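Local coordinates for protein diacylglycerol kinase (Bacillus anthracis, PDB 3S40) that probably transfers a phosphate group from ATP to diacylglycerol to form phosphatidic acid, as in other members of the diacylglycerol kinase family, at residues Thr6-Val11 against Glu123-Val128; Lys48-Ala53 against Val76-Asn81; Asp65-Phe70 against Ile88-Ala93; Arg105-Pro110 against Phe293-Asn298. One frame throughout, in Å; residues are numbered along the deposited sequence.

Contact 1. Residues Thr6-Val11 against Glu123-Val128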
loop_
_atom_site.group_PDB
_atom_site.type_symbol
_atom_site.label_atom_id
_atom_site.label_comp_id
_atom_site.label_asym_id
_atom_site.label_seq_id
_atom_site.Cartn_x
_atom_site.Cartn_y
_atom_site.Cartn_z
ATOM N N THR A 6 -14.732 23.642 -4.093
ATOM C CA THR A 6 -14.035 22.405 -3.770
ATOM C C THR A 6 -13.437 22.424 -2.363
ATOM O O THR A 6 -13.225 23.485 -1.782
ATOM C CB THR A 6 -12.939 22.108 -4.828
ATOM O OG1 THR A 6 -11.879 21.352 -4.238
ATOM C CG2 THR A 6 -12.359 23.412 -5.409
ATOM N N LYS A 7 -13.179 21.247 -1.805
ATOM C CA LYS A 7 -12.521 21.167 -0.512
ATOM C C LYS A 7 -10.990 21.177 -0.638
ATOM O O LYS A 7 -10.281 20.984 0.348
ATOM C CB LYS A 7 -12.988 19.919 0.249
ATOM C CG LYS A 7 -12.348 18.627 -0.214
ATOM C CD LYS A 7 -12.901 17.426 0.560
ATOM C CE LYS A 7 -14.367 17.182 0.240
ATOM N NZ LYS A 7 -14.842 15.826 0.661
ATOM N N PHE A 8 -10.485 21.384 -1.849
ATOM C CA PHE A 8 -9.046 21.416 -2.081
ATOM C C PHE A 8 -8.650 22.692 -2.809
ATOM O O PHE A 8 -8.756 22.772 -4.025
ATOM C CB PHE A 8 -8.601 20.214 -2.911
ATOM C CG PHE A 8 -8.970 18.896 -2.309
ATOM C CD1 PHE A 8 -8.465 18.519 -1.070
ATOM C CD2 PHE A 8 -9.809 18.028 -2.989
ATOM C CE1 PHE A 8 -8.810 17.292 -0.502
ATOM C CE2 PHE A 8 -10.158 16.785 -2.431
ATOM C CZ PHE A 8 -9.659 16.424 -1.193
ATOM N N GLU A 9 -8.173 23.676 -2.056
ATOM C CA GLU A 9 -7.896 24.992 -2.617
ATOM C C GLU A 9 -6.668 24.925 -3.526
ATOM O O GLU A 9 -6.668 25.476 -4.614
ATOM C CB GLU A 9 -7.666 25.983 -1.489
ATOM C CG GLU A 9 -7.984 27.412 -1.850
ATOM C CD GLU A 9 -7.763 28.349 -0.678
ATOM O OE1 GLU A 9 -6.636 28.877 -0.543
ATOM O OE2 GLU A 9 -8.715 28.542 0.112
ATOM N N LYS A 10 -5.632 24.222 -3.076
ATOM C CA LYS A 10 -4.432 24.040 -3.875
ATOM C C LYS A 10 -4.100 22.568 -4.032
ATOM O O LYS A 10 -4.141 21.772 -3.068
ATOM C CB LYS A 10 -3.252 24.802 -3.271
ATOM C CG LYS A 10 -3.489 26.301 -3.235
ATOM C CD LYS A 10 -2.676 26.957 -2.157
ATOM C CE LYS A 10 -1.337 27.408 -2.669
ATOM N NZ LYS A 10 -1.033 28.781 -2.163
ATOM N N VAL A 11 -3.780 22.220 -5.265
ATOM C CA VAL A 11 -3.504 20.842 -5.662
ATOM C C VAL A 11 -2.125 20.755 -6.315
ATOM O O VAL A 11 -1.742 21.613 -7.131
ATOM C CB VAL A 11 -4.590 20.315 -6.643
ATOM C CG1 VAL A 11 -4.299 18.876 -7.072
ATOM C CG2 VAL A 11 -6.000 20.452 -6.033
ATOM N N GLU A 123 -13.868 14.063 -5.410
ATOM C CA GLU A 123 -13.440 14.385 -4.047
ATOM C C GLU A 123 -14.000 13.483 -2.920
ATOM O O GLU A 123 -14.324 13.970 -1.844
ATOM C CB GLU A 123 -13.794 15.836 -3.740
ATOM C CG GLU A 123 -13.242 16.822 -4.764
ATOM C CD GLU A 123 -13.331 18.282 -4.313
ATOM O OE1 GLU A 123 -13.796 18.561 -3.180
ATOM O OE2 GLU A 123 -12.931 19.152 -5.108
ATOM N N HIS A 124 -14.105 12.184 -3.153
ATOM C CA HIS A 124 -14.522 11.266 -2.081
ATOM C C HIS A 124 -13.294 10.813 -1.319
ATOM O O HIS A 124 -12.352 10.270 -1.900
ATOM C CB HIS A 124 -15.231 10.060 -2.656
ATOM C CG HIS A 124 -16.481 10.404 -3.398
ATOM N ND1 HIS A 124 -17.495 11.148 -2.836
ATOM C CD2 HIS A 124 -16.883 10.105 -4.657
ATOM C CE1 HIS A 124 -18.467 11.300 -3.720
ATOM N NE2 HIS A 124 -18.123 10.673 -4.831
ATOM N N VAL A 125 -13.292 11.063 -0.019
ATOM C CA VAL A 125 -12.080 10.923 0.762
ATOM C C VAL A 125 -12.353 10.071 1.986
ATOM O O VAL A 125 -13.429 10.155 2.581
ATOM C CB VAL A 125 -11.589 12.290 1.245
ATOM C CG1 VAL A 125 -10.482 12.104 2.243
ATOM C CG2 VAL A 125 -11.126 13.152 0.055
ATOM N N LYS A 126 -11.393 9.234 2.353
ATOM C CA LYS A 126 -11.542 8.442 3.568
ATOM C C LYS A 126 -10.214 8.288 4.276
ATOM O O LYS A 126 -9.146 8.436 3.658
ATOM C CB LYS A 126 -12.159 7.071 3.280
ATOM C CG LYS A 126 -11.231 6.095 2.587
ATOM C CD LYS A 126 -11.920 4.743 2.487
ATOM C CE LYS A 126 -10.969 3.657 2.048
ATOM N NZ LYS A 126 -11.483 2.316 2.481
ATOM N N PRO A 127 -10.273 8.018 5.586
ATOM C CA PRO A 127 -9.051 7.800 6.364
ATOM C C PRO A 127 -8.510 6.428 6.083
ATOM O O PRO A 127 -9.278 5.486 5.887
ATOM C CB PRO A 127 -9.516 7.926 7.828
ATOM C CG PRO A 127 -10.979 7.747 7.796
ATOM C CD PRO A 127 -11.475 8.133 6.432
ATOM N N VAL A 128 -7.191 6.327 6.057
ATOM C CA VAL A 128 -6.520 5.081 5.741
ATOM C C VAL A 128 -5.430 4.896 6.773
ATOM O O VAL A 128 -4.788 5.864 7.179
ATOM C CB VAL A 128 -5.927 5.144 4.317
ATOM C CG1 VAL A 128 -5.008 3.971 4.047
ATOM C CG2 VAL A 128 -7.056 5.215 3.284
#
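Thr6, Lys7 and Phe8 close around the side chain of Glu123. The polar contacts come first. Glu123 reaches out with an extended chain and offers both carboxylate oxygens to the loop. Thr6 OG1 donates to Glu123 OE2 at 2.6 Å on the syn side of the carboxylate. Thr6 is poorly ordered, so the exact length deserves caution. The backbone N of Lys7 donates to Glu123 OE1 at 3.1 Å, also on the syn side, with a nearly straight N-H...O angle of 174°. The two bonds limit rotation of the carboxylate. Thr6 OG1 has a second task: it accepts from Phe8 N at 2.8 Å, which makes an ST turn. A third bond to Glu123 comes from the same loop. The Lys7 chain bends at chi3 (67°) and passes alongside Glu123 in the opposite sense, so that NZ donates to Glu123 O at 3.2 Å. Glu123 has positive phi just after a helix, and this lysine holds its carbonyl nearly head-on.

Carbon contacts accompany these bonds. Within the loop, Lys7 CG covers the centre of one face of the Phe8 ring. The ring also runs past the Glu123 chain, with Phe8 CD2 3.8 Å from Glu123 CD. The ring and carboxylate planes are 55° apart. The apolar pair is Phe8 with Val125, whose CG2 meets the ring edge 3.8 Å from Phe8 CZ.

Phe8 continues inward onto Leu66 of strand 66-71, Thr91 of strand 91-96 and Ile296 of strand 284-296. The contact thus ties the loop before strand 11-15 to the chain that leads into strand 125-133, at the surface of the protein.

Contact 2. Residues Lys48-Ala53 against Val76-Asn81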
loop_
_atom_site.group_PDB
_atom_site.type_symbol
_atom_site.label_atom_id
_atom_site.label_comp_id
_atom_site.label_asym_id
_atom_site.label_seq_id
_atom_site.Cartn_x
_atom_site.Cartn_y
_atom_site.Cartn_z
ATOM N N LYS A 48 12.278 13.548 -12.114
ATOM C CA LYS A 48 13.419 13.312 -13.003
ATOM C C LYS A 48 14.227 12.108 -12.543
ATOM O O LYS A 48 14.604 11.255 -13.343
ATOM C CB LYS A 48 14.325 14.540 -13.100
ATOM C CG LYS A 48 13.800 15.622 -14.033
ATOM C CD LYS A 48 13.244 16.819 -13.263
ATOM C CE LYS A 48 12.748 17.917 -14.198
ATOM N NZ LYS A 48 12.180 19.074 -13.446
ATOM N N GLU A 49 14.504 12.042 -11.248
ATOM C CA GLU A 49 15.181 10.873 -10.711
ATOM C C GLU A 49 14.407 10.280 -9.556
ATOM O O GLU A 49 13.504 10.919 -8.998
ATOM C CB GLU A 49 16.591 11.220 -10.244
ATOM C CG GLU A 49 17.515 11.668 -11.354
ATOM C CD GLU A 49 18.247 12.942 -10.998
ATOM O OE1 GLU A 49 17.791 13.642 -10.067
ATOM O OE2 GLU A 49 19.274 13.242 -11.645
ATOM N N GLN A 50 14.775 9.047 -9.222
ATOM C CA GLN A 50 14.380 8.418 -7.977
ATOM C C GLN A 50 14.593 9.382 -6.812
ATOM O O GLN A 50 15.632 10.031 -6.714
ATOM C CB GLN A 50 15.207 7.146 -7.766
ATOM C CG GLN A 50 14.918 6.407 -6.471
ATOM C CD GLN A 50 15.895 5.272 -6.219
ATOM O OE1 GLN A 50 16.877 5.106 -6.951
ATOM N NE2 GLN A 50 15.631 4.482 -5.180
ATOM N N GLY A 51 13.601 9.480 -5.934
ATOM C CA GLY A 51 13.679 10.387 -4.809
ATOM C C GLY A 51 12.921 11.690 -5.015
ATOM O O GLY A 51 12.504 12.315 -4.039
ATOM N N ASP A 52 12.722 12.096 -6.273
ATOM C CA ASP A 52 12.024 13.361 -6.563
ATOM C C ASP A 52 10.601 13.426 -5.997
ATOM O O ASP A 52 10.188 14.438 -5.445
ATOM C CB ASP A 52 11.972 13.634 -8.061
ATOM C CG ASP A 52 13.304 14.117 -8.620
ATOM O OD1 ASP A 52 14.239 14.351 -7.825
ATOM O OD2 ASP A 52 13.405 14.273 -9.855
ATOM N N ALA A 53 9.845 12.356 -6.168
ATOM C CA ALA A 53 8.478 12.349 -5.676
ATOM C C ALA A 53 8.491 12.578 -4.160
ATOM O O ALA A 53 7.742 13.391 -3.638
ATOM C CB ALA A 53 7.771 11.034 -6.057
ATOM N N VAL A 76 4.340 5.719 -5.832
ATOM C CA VAL A 76 3.366 5.820 -4.744
ATOM C C VAL A 76 4.073 5.660 -3.398
ATOM O O VAL A 76 3.844 6.420 -2.457
ATOM C CB VAL A 76 2.268 4.716 -4.863
ATOM C CG1 VAL A 76 1.527 4.535 -3.562
ATOM C CG2 VAL A 76 1.287 5.025 -5.994
ATOM N N PHE A 77 4.913 4.637 -3.311
ATOM C CA PHE A 77 5.684 4.372 -2.114
ATOM C C PHE A 77 6.617 5.535 -1.753
ATOM O O PHE A 77 6.863 5.800 -0.576
ATOM C CB PHE A 77 6.487 3.082 -2.300
ATOM C CG PHE A 77 7.274 2.665 -1.088
ATOM C CD1 PHE A 77 6.638 2.404 0.121
ATOM C CD2 PHE A 77 8.652 2.495 -1.164
ATOM C CE1 PHE A 77 7.365 1.996 1.240
ATOM C CE2 PHE A 77 9.386 2.089 -0.051
ATOM C CZ PHE A 77 8.740 1.840 1.154
ATOM N N GLU A 78 7.157 6.219 -2.763
ATOM C CA GLU A 78 7.958 7.402 -2.480
ATOM C C GLU A 78 7.111 8.432 -1.770
ATOM O O GLU A 78 7.582 9.106 -0.858
ATOM C CB GLU A 78 8.533 8.016 -3.760
ATOM C CG GLU A 78 9.800 7.348 -4.247
ATOM C CD GLU A 78 10.566 8.240 -5.220
ATOM O OE1 GLU A 78 10.480 9.483 -5.087
ATOM O OE2 GLU A 78 11.242 7.695 -6.115
ATOM N N CYS A 79 5.863 8.566 -2.209
ATOM C CA CYS A 79 4.950 9.514 -1.593
ATOM C C CYS A 79 4.611 9.124 -0.153
ATOM O O CYS A 79 4.642 9.969 0.740
ATOM C CB CYS A 79 3.673 9.666 -2.436
ATOM S SG CYS A 79 3.991 10.452 -4.053
ATOM N N THR A 80 4.292 7.849 0.060
ATOM C CA THR A 80 3.956 7.340 1.404
ATOM C C THR A 80 5.054 7.680 2.374
ATOM O O THR A 80 4.823 8.248 3.426
ATOM C CB THR A 80 3.905 5.811 1.431
ATOM O OG1 THR A 80 2.988 5.341 0.448
ATOM C CG2 THR A 80 3.492 5.309 2.826
ATOM N N ASN A 81 6.263 7.291 1.996
ATOM C CA ASN A 81 7.444 7.587 2.785
ATOM C C ASN A 81 7.745 9.056 2.918
ATOM O O ASN A 81 8.270 9.491 3.931
ATOM C CB ASN A 81 8.644 6.856 2.214
ATOM C CG ASN A 81 8.771 5.481 2.783
ATOM O OD1 ASN A 81 9.623 5.233 3.637
ATOM N ND2 ASN A 81 7.882 4.580 2.361
HETATM O O HOH W 1 10.737 9.958 -8.340
#
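Glu78 OE2 is gripped by Gly51 N, which donates to it at 3.0 Å. The bond is almost straight, with an N-H...O angle of 174°. It comes from above the carboxylate plane, 42° out of it. A water lies within hydrogen-bonding distance of both Glu78 OE2, at 3.2 Å, and Glu49 O, at 3.0 Å. The other oxygen, Glu78 OE1, lies 3.1 Å from Ala53 N. Glu78 reaches this place with CG beside its own backbone N (chi1 -83°) and an extended chain beyond.

The loop has its own brace. Asp52 OD2 accepts from Lys48 N and Glu49 N and steadies the type II turn from Glu49 to Asp52. Gly51 is the third residue of that turn and the N-cap of helix 52-60. Ala53 CB packs on Glu78 CB at 3.9 Å, with Cys79 SG further off at 4.3 Å from the same Ala53 CB. The Gln50 side chain crosses that of Glu78 at about a right angle, with CG near OE2.

Helix 73-83 therefore presents a carboxylate to the amino end of helix 52-60. The negative charge would be expected to suit the positive end of that helix dipole. The contact couples the two helices mainly through polar groups.

Contact 3. Residues Asp65-Phe70 against Ile88-Ala93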
loop_
_atom_site.group_PDB
_atom_site.type_symbol
_atom_site.label_atom_id
_atom_site.label_comp_id
_atom_site.label_asym_id
_atom_site.label_seq_id
_atom_site.Cartn_x
_atom_site.Cartn_y
_atom_site.Cartn_z
ATOM N N ASP A 65 -3.392 21.201 -0.446
ATOM C CA ASP A 65 -4.443 20.459 0.242
ATOM C C ASP A 65 -4.573 19.049 -0.294
ATOM O O ASP A 65 -5.076 18.175 0.392
ATOM C CB ASP A 65 -5.782 21.190 0.105
ATOM C CG ASP A 65 -5.676 22.649 0.531
ATOM O OD1 ASP A 65 -5.505 22.895 1.747
ATOM O OD2 ASP A 65 -5.729 23.540 -0.345
ATOM N N LEU A 66 -4.102 18.839 -1.516
ATOM C CA LEU A 66 -4.221 17.550 -2.175
ATOM C C LEU A 66 -2.956 17.302 -2.970
ATOM O O LEU A 66 -2.506 18.184 -3.724
ATOM C CB LEU A 66 -5.432 17.568 -3.119
ATOM C CG LEU A 66 -5.666 16.314 -3.972
ATOM C CD1 LEU A 66 -5.862 15.047 -3.082
ATOM C CD2 LEU A 66 -6.859 16.504 -4.918
ATOM N N ILE A 67 -2.368 16.131 -2.784
ATOM C CA ILE A 67 -1.256 15.677 -3.619
ATOM C C ILE A 67 -1.704 14.478 -4.455
ATOM O O ILE A 67 -2.165 13.472 -3.920
ATOM C CB ILE A 67 -0.002 15.301 -2.794
ATOM C CG1 ILE A 67 0.577 16.551 -2.104
ATOM C CG2 ILE A 67 1.061 14.653 -3.685
ATOM C CD1 ILE A 67 1.939 16.354 -1.469
ATOM N N ILE A 68 -1.606 14.606 -5.774
ATOM C CA ILE A 68 -1.973 13.523 -6.677
ATOM C C ILE A 68 -0.704 12.920 -7.227
ATOM O O ILE A 68 0.203 13.648 -7.628
ATOM C CB ILE A 68 -2.820 14.039 -7.847
ATOM C CG1 ILE A 68 -4.004 14.844 -7.305
ATOM C CG2 ILE A 68 -3.255 12.878 -8.765
ATOM C CD1 ILE A 68 -4.833 15.508 -8.391
ATOM N N VAL A 69 -0.603 11.599 -7.226
ATOM C CA VAL A 69 0.576 10.965 -7.831
ATOM C C VAL A 69 0.192 10.119 -9.042
ATOM O O VAL A 69 -0.631 9.221 -8.933
ATOM C CB VAL A 69 1.361 10.141 -6.786
ATOM C CG1 VAL A 69 0.435 9.190 -6.056
ATOM C CG2 VAL A 69 2.529 9.413 -7.441
ATOM N N PHE A 70 0.753 10.445 -10.210
ATOM C CA PHE A 70 0.615 9.597 -11.384
ATOM C C PHE A 70 1.840 8.719 -11.511
ATOM O O PHE A 70 2.917 9.202 -11.838
ATOM C CB PHE A 70 0.453 10.419 -12.661
ATOM C CG PHE A 70 0.426 9.573 -13.924
ATOM C CD1 PHE A 70 -0.345 8.425 -13.991
ATOM C CD2 PHE A 70 1.151 9.947 -15.049
ATOM C CE1 PHE A 70 -0.384 7.640 -15.154
ATOM C CE2 PHE A 70 1.113 9.174 -16.220
ATOM C CZ PHE A 70 0.353 8.021 -16.271
ATOM N N ILE A 88 2.304 17.671 9.079
ATOM C CA ILE A 88 1.206 18.101 8.239
ATOM C C ILE A 88 1.192 17.287 6.942
ATOM O O ILE A 88 2.182 17.252 6.214
ATOM C CB ILE A 88 1.296 19.593 7.966
ATOM C CG1 ILE A 88 1.227 20.352 9.293
ATOM C CG2 ILE A 88 0.184 20.026 7.013
ATOM C CD1 ILE A 88 1.383 21.841 9.142
ATOM N N ARG A 89 0.068 16.617 6.688
ATOM C CA ARG A 89 -0.059 15.685 5.576
ATOM C C ARG A 89 -1.349 15.925 4.799
ATOM O O ARG A 89 -2.434 15.604 5.267
ATOM C CB ARG A 89 -0.044 14.249 6.084
ATOM C CG ARG A 89 1.135 13.935 6.988
ATOM C CD ARG A 89 1.044 12.515 7.537
ATOM N NE ARG A 89 -0.143 12.313 8.362
ATOM C CZ ARG A 89 -0.271 12.723 9.623
ATOM N NH1 ARG A 89 0.700 13.393 10.226
ATOM N NH2 ARG A 89 -1.398 12.482 10.280
ATOM N N PRO A 90 -1.233 16.485 3.593
ATOM C CA PRO A 90 -2.431 16.659 2.761
ATOM C C PRO A 90 -3.062 15.317 2.362
ATOM O O PRO A 90 -2.431 14.265 2.411
ATOM C CB PRO A 90 -1.895 17.358 1.500
ATOM C CG PRO A 90 -0.446 16.989 1.444
ATOM C CD PRO A 90 0.014 16.830 2.888
ATOM N N THR A 91 -4.313 15.390 1.942
ATOM C CA THR A 91 -4.961 14.306 1.237
ATOM C C THR A 91 -4.138 13.839 0.046
ATOM O O THR A 91 -3.543 14.649 -0.699
ATOM C CB THR A 91 -6.345 14.734 0.774
ATOM O OG1 THR A 91 -7.109 15.108 1.924
ATOM C CG2 THR A 91 -7.089 13.578 0.023
ATOM N N LEU A 92 -4.100 12.523 -0.126
ATOM C CA LEU A 92 -3.338 11.908 -1.214
ATOM C C LEU A 92 -4.281 11.186 -2.190
ATOM O O LEU A 92 -5.324 10.653 -1.786
ATOM C CB LEU A 92 -2.291 10.948 -0.625
ATOM C CG LEU A 92 -1.245 10.278 -1.516
ATOM C CD1 LEU A 92 -0.317 11.308 -2.162
ATOM C CD2 LEU A 92 -0.437 9.265 -0.703
ATOM N N ALA A 93 -3.921 11.186 -3.470
ATOM C CA ALA A 93 -4.679 10.484 -4.505
ATOM C C ALA A 93 -3.703 9.817 -5.460
ATOM O O ALA A 93 -2.567 10.265 -5.606
ATOM C CB ALA A 93 -5.606 11.427 -5.244
HETATM O O HOH W 2 -6.310 18.331 2.716
#
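Ile67 N donates to Thr91 O at 2.8 Å with an N-H...O angle of 170°. Ile67 O then accepts from Ala93 N at 2.9 Å, and Ala93 O accepts from Val69 N at 2.9 Å. These bonds make a parallel ladder between strands 66-70 and 91-93, whose directions differ by 20°. At its start the bond from Thr91 N to Asp65 O is weak. A water donates to Asp65 O at 2.6 Å there. CA-H groups of Leu66, Leu92 and Ile68 add close contacts to the same strand carbonyls.

The side chains divide between two faces. Leu66, Ile68, Thr91 and Ala93 share one. On it Leu66 CD1 comes 3.6 Å from Thr91 CG2 and also touches Ala93 CB. Ile67 and Leu92 share the other, with Ile67 CG2 3.9 Å from Leu92 CD1. Ile67 CG1 lies beside its own backbone N (chi1 -66°) and reaches Pro90 CG at 3.7 Å.

The two strands are joined through helix 73-83 in a beta-alpha-beta unit. Helix 73-83 packs on Val69 and Leu92, while Ile120 of helix 113-120 covers Leu66, Ile68 and Ala93. Strand 11-15 flanks strand 66-71 on its far edge.

Contact 4. Residues Arg105-Pro110 against Phe293-Asn298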
loop_
_atom_site.group_PDB
_atom_site.type_symbol
_atom_site.label_atom_id
_atom_site.label_comp_id
_atom_site.label_asym_id
_atom_site.label_seq_id
_atom_site.Cartn_x
_atom_site.Cartn_y
_atom_site.Cartn_z
ATOM N N ARG A 105 -5.712 -0.002 -6.338
ATOM C CA ARG A 105 -6.795 -1.000 -6.348
ATOM C C ARG A 105 -7.494 -1.104 -5.003
ATOM O O ARG A 105 -8.707 -1.265 -4.929
ATOM C CB ARG A 105 -6.292 -2.379 -6.773
ATOM C CG ARG A 105 -5.888 -2.436 -8.240
ATOM C CD ARG A 105 -5.225 -3.759 -8.553
ATOM N NE ARG A 105 -4.396 -3.669 -9.746
ATOM C CZ ARG A 105 -4.834 -3.940 -10.967
ATOM N NH1 ARG A 105 -4.009 -3.828 -12.001
ATOM N NH2 ARG A 105 -6.098 -4.320 -11.146
ATOM N N THR A 106 -6.727 -0.994 -3.931
ATOM C CA THR A 106 -7.311 -1.061 -2.602
ATOM C C THR A 106 -8.402 0.021 -2.445
ATOM O O THR A 106 -9.460 -0.210 -1.841
ATOM C CB THR A 106 -6.202 -0.943 -1.532
ATOM O OG1 THR A 106 -5.408 -2.140 -1.549
ATOM C CG2 THR A 106 -6.803 -0.765 -0.146
ATOM N N LEU A 107 -8.149 1.183 -3.043
ATOM C CA LEU A 107 -9.043 2.346 -2.955
ATOM C C LEU A 107 -10.128 2.295 -4.020
ATOM O O LEU A 107 -10.967 3.198 -4.105
ATOM C CB LEU A 107 -8.250 3.661 -3.085
ATOM C CG LEU A 107 -7.149 3.860 -2.033
ATOM C CD1 LEU A 107 -6.292 5.123 -2.351
ATOM C CD2 LEU A 107 -7.714 3.932 -0.622
ATOM N N GLY A 108 -10.110 1.230 -4.820
ATOM C CA GLY A 108 -11.135 1.021 -5.830
ATOM C C GLY A 108 -10.993 1.972 -7.005
ATOM O O GLY A 108 -11.926 2.198 -7.781
ATOM N N VAL A 109 -9.807 2.538 -7.141
ATOM C CA VAL A 109 -9.545 3.466 -8.234
ATOM C C VAL A 109 -9.573 2.769 -9.591
ATOM O O VAL A 109 -8.881 1.777 -9.789
ATOM C CB VAL A 109 -8.187 4.136 -8.079
ATOM C CG1 VAL A 109 -7.896 5.003 -9.303
ATOM C CG2 VAL A 109 -8.131 4.954 -6.761
ATOM N N PRO A 110 -10.367 3.299 -10.534
ATOM C CA PRO A 110 -10.407 2.768 -11.905
ATOM C C PRO A 110 -8.997 2.633 -12.463
ATOM O O PRO A 110 -8.166 3.522 -12.253
ATOM C CB PRO A 110 -11.149 3.860 -12.676
ATOM C CG PRO A 110 -12.032 4.502 -11.661
ATOM C CD PRO A 110 -11.310 4.419 -10.336
ATOM N N PHE A 293 -3.376 8.695 7.025
ATOM C CA PHE A 293 -3.588 9.427 5.782
ATOM C C PHE A 293 -5.070 9.580 5.545
ATOM O O PHE A 293 -5.872 8.782 6.021
ATOM C CB PHE A 293 -3.013 8.671 4.571
ATOM C CG PHE A 293 -1.504 8.707 4.477
ATOM C CD1 PHE A 293 -0.777 9.707 5.094
ATOM C CD2 PHE A 293 -0.822 7.743 3.740
ATOM C CE1 PHE A 293 0.618 9.745 4.982
ATOM C CE2 PHE A 293 0.566 7.771 3.638
ATOM C CZ PHE A 293 1.284 8.771 4.268
ATOM N N THR A 294 -5.414 10.615 4.792
ATOM C CA THR A 294 -6.683 10.693 4.096
ATOM C C THR A 294 -6.398 10.498 2.602
ATOM O O THR A 294 -5.444 11.072 2.057
ATOM C CB THR A 294 -7.382 12.054 4.323
ATOM O OG1 THR A 294 -6.563 13.107 3.792
ATOM C CG2 THR A 294 -7.601 12.297 5.818
HETATM N N MSE A 295 -7.246 9.720 1.937
HETATM C CA MSE A 295 -7.039 9.410 0.540
HETATM C C MSE A 295 -8.323 9.496 -0.270
HETATM O O MSE A 295 -9.418 9.205 0.217
HETATM C CB MSE A 295 -6.402 8.025 0.409
HETATM C CG MSE A 295 -5.164 7.882 1.261
HETATM SE SE MSE A 295 -3.895 6.504 0.711
HETATM C CE MSE A 295 -3.458 7.137 -1.089
ATOM N N ILE A 296 -8.176 9.910 -1.517
ATOM C CA ILE A 296 -9.265 9.864 -2.475
ATOM C C ILE A 296 -9.576 8.404 -2.765
ATOM O O ILE A 296 -8.667 7.599 -2.941
ATOM C CB ILE A 296 -8.875 10.546 -3.797
ATOM C CG1 ILE A 296 -8.742 12.058 -3.601
ATOM C CG2 ILE A 296 -9.913 10.225 -4.888
ATOM C CD1 ILE A 296 -10.063 12.780 -3.342
ATOM N N TYR A 297 -10.850 8.055 -2.842
ATOM C CA TYR A 297 -11.186 6.680 -3.167
ATOM C C TYR A 297 -12.494 6.611 -3.947
ATOM O O TYR A 297 -13.115 7.648 -4.229
ATOM C CB TYR A 297 -11.278 5.842 -1.875
ATOM C CG TYR A 297 -12.561 6.084 -1.097
ATOM C CD1 TYR A 297 -13.525 5.094 -1.005
ATOM C CD2 TYR A 297 -12.809 7.312 -0.474
ATOM C CE1 TYR A 297 -14.697 5.298 -0.300
ATOM C CE2 TYR A 297 -13.974 7.538 0.233
ATOM C CZ TYR A 297 -14.922 6.510 0.311
ATOM O OH TYR A 297 -16.099 6.685 0.992
ATOM N N ASN A 298 -12.920 5.383 -4.265
ATOM C CA ASN A 298 -14.104 5.154 -5.092
ATOM C C ASN A 298 -15.205 4.482 -4.285
ATOM O O ASN A 298 -15.154 3.276 -4.070
ATOM C CB ASN A 298 -13.752 4.261 -6.277
ATOM C CG ASN A 298 -14.874 4.176 -7.288
ATOM O OD1 ASN A 298 -15.948 4.758 -7.088
ATOM N ND2 ASN A 298 -14.633 3.457 -8.391
#
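Asn298 carries its CG away from the backbone N (chi1 -170°), which sends the amide to Gly108. Leu107 has CG beside its own N (chi1 -58°) and an extended chi2, and this brings CD1 up to strand 284-296.

Two hydrogen bonds follow. Asn298 N donates to Leu107 O at 2.9 Å, and the donor lies nearly in line with the C=O bond. Asn298 ND2 donates to Gly108 O at 3.0 Å. Gly108 O lies close to the plane of the Asn298 amide, but the donor is tilted 28° from the carbonyl plane. One asparagine therefore grips two successive carbonyls. Its OD1 is bonded to Ala300 N, so both ends of the amide are used and its rotation is fixed. Gly108 ends the helix in a Schellman motif with positive phi. It lies close against the Asn298 side chain, with Gly108 O 3.1 Å from Asn298 CB.

Two apolar pairs lie beside these bonds. Leu107 CD1 lies 3.7 Å from the terminal CE of Met295, which is modelled as selenomethionine, and the two side chains cross at about a right angle. Leu107 CB meets Tyr297 CB at 3.9 Å. Carbons also touch polar atoms: Leu107 CD1 is 3.5 Å from Ile296 O, and Pro110 CD rests 4.0 Å from Asn298 ND2.

Leu119 of helix 113-120 also touches Asn298 and Pro110. The contact binds the end of helix 102-106 to the chain leaving strand 284-296. Two carbonyls at the helix end are thus satisfied by donors of Asn298, next to the buried apolar contact of Leu107 with Met295.

How the contacts relate
Contacts 2 and 3 lie in the diacylglycerol kinase catalytic region and fall between the two segments of contact 1 along the chain. Their own segments alternate, and they touch where Cys79 of helix 73-83 meets Val69 of strand 66-71. Contacts 1 and 4 also alternate; they share an antiparallel sheet through neighbouring strands 125-133 and 284-296. Centre to centre, contact 1 is about 8 Å from contact 3, 11 Å from contact 4 and 21 Å from contact 2. Strand 284-296 and the chain after it pack against strand 91-96, where Leu92 N lies 2.9 Å from Thr294 O, and helix 102-106. This is consistent with the C-terminal part returning to the kinase part.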